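Local coordinates for protein amidase, hydantoinase/carbamoylase family (Burkholderia ambifaria, PDB 5TP4) that probably hydrolyses N-carbamoyl-L-amino acids to free amino acids as a zinc-dependent amidase of the M20 peptidase family, at residues B[113-116]-B[117-121]. Residues are numbered along the deposited sequence; the frame is centred on the assembly and turned at random.
Sequences EVVR and TLNDA
E113 and T117 are joined twice, one turn apart on helix 105-121. T117 OG1 donates to E113 OE2 at 2.7 Å and meets the oxygen from above the carboxylate plane, 36° out of it. The E113 chain turns about CB-CG (chi2 58°), which brings OE2 to T117 OG1. E113 OE2 also forms a salt bridge with R19 and accepts a hydrogen bond from D16 N, so three donors grip this oxygen of a buried residue. The backbone supplies the second link, T117 N to E113 O at 2.8 Å.

The same i to i+4 ladder continues with L118 N to V114 O (2.9 Å), N119 N to V115 O (2.8 Å) and D120 N to R116 O (2.9 Å). This is regular alpha-helix in the zinc-binding domain of the M20 fold, away from the zinc site. V115 and L118 touch strand 129-133.

V114 CG1 and L118 CD1 form the apolar pair, 4.2 Å apart, and both side chains pack on L409 of helix 398-416. V115 and N119 run side by side, methyl CG1 3.9 Å from amide nitrogen ND2.

Other polar ends have partners elsewhere in the chain. N119 ND2 donates to A61 O and OD1 accepts from R77. D120 OD2 pairs with R19, and R116 makes a cation-pi contact with W57.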
# COMPACT_ATOMS: atom_id res chain seq x y z
N GLU B 113 7.62 43.42 -12.80
CA GLU B 113 8.28 43.81 -14.04
C GLU B 113 7.31 44.55 -14.95
O GLU B 113 7.72 45.48 -15.66
CB GLU B 113 8.91 42.58 -14.72
CG GLU B 113 9.45 42.83 -16.15
CD GLU B 113 10.51 43.93 -16.20
OE1 GLU B 113 11.26 44.07 -15.21
OE2 GLU B 113 10.59 44.64 -17.24
N VAL B 114 6.03 44.16 -14.96
CA VAL B 114 5.03 44.94 -15.68
C VAL B 114 5.08 46.40 -15.27
O VAL B 114 5.13 47.31 -16.11
CB VAL B 114 3.63 44.34 -15.47
CG1 VAL B 114 2.54 45.31 -15.94
CG2 VAL B 114 3.54 43.03 -16.26
N VAL B 115 5.10 46.65 -13.97
CA VAL B 115 5.13 48.03 -13.49
C VAL B 115 6.44 48.71 -13.88
O VAL B 115 6.44 49.86 -14.33
CB VAL B 115 4.88 48.07 -11.99
CG1 VAL B 115 5.19 49.50 -11.41
CG2 VAL B 115 3.41 47.69 -11.71
N ARG B 116 7.57 48.02 -13.72
CA ARG B 116 8.85 48.64 -14.06
C ARG B 116 8.90 49.00 -15.54
O ARG B 116 9.44 50.04 -15.92
CB ARG B 116 10.01 47.71 -13.72
CG ARG B 116 10.23 47.53 -12.23
CD ARG B 116 11.27 46.42 -11.97
NE ARG B 116 11.77 46.49 -10.60
CZ ARG B 116 12.69 45.66 -10.11
NH1 ARG B 116 13.16 44.68 -10.89
NH2 ARG B 116 13.15 45.81 -8.87
N THR B 117 8.31 48.14 -16.37
CA THR B 117 8.22 48.44 -17.80
C THR B 117 7.31 49.63 -18.08
O THR B 117 7.67 50.52 -18.86
CB THR B 117 7.78 47.16 -18.54
OG1 THR B 117 8.93 46.28 -18.63
CG2 THR B 117 7.26 47.47 -19.94
N LEU B 118 6.15 49.70 -17.42
CA LEU B 118 5.29 50.87 -17.60
C LEU B 118 5.99 52.15 -17.15
O LEU B 118 5.84 53.20 -17.79
CB LEU B 118 3.98 50.69 -16.83
CG LEU B 118 3.12 49.52 -17.32
CD1 LEU B 118 1.85 49.46 -16.53
CD2 LEU B 118 2.82 49.62 -18.86
N ASN B 119 6.76 52.08 -16.06
CA ASN B 119 7.54 53.23 -15.60
C ASN B 119 8.56 53.65 -16.65
O ASN B 119 8.69 54.84 -16.97
CB ASN B 119 8.25 52.93 -14.28
CG ASN B 119 7.31 52.83 -13.11
OD1 ASN B 119 6.13 53.19 -13.20
ND2 ASN B 119 7.82 52.32 -11.99
N ASP B 120 9.30 52.67 -17.20
CA ASP B 120 10.30 52.98 -18.22
C ASP B 120 9.67 53.62 -19.45
O ASP B 120 10.28 54.50 -20.07
CB ASP B 120 11.03 51.70 -18.64
CG ASP B 120 11.93 51.15 -17.54
OD1 ASP B 120 12.18 51.87 -16.57
OD2 ASP B 120 12.36 49.99 -17.67
N ALA B 121 8.48 53.17 -19.83
CA ALA B 121 7.81 53.68 -21.02
C ALA B 121 7.03 54.96 -20.78
O ALA B 121 6.49 55.53 -21.74
CB ALA B 121 6.86 52.61 -21.58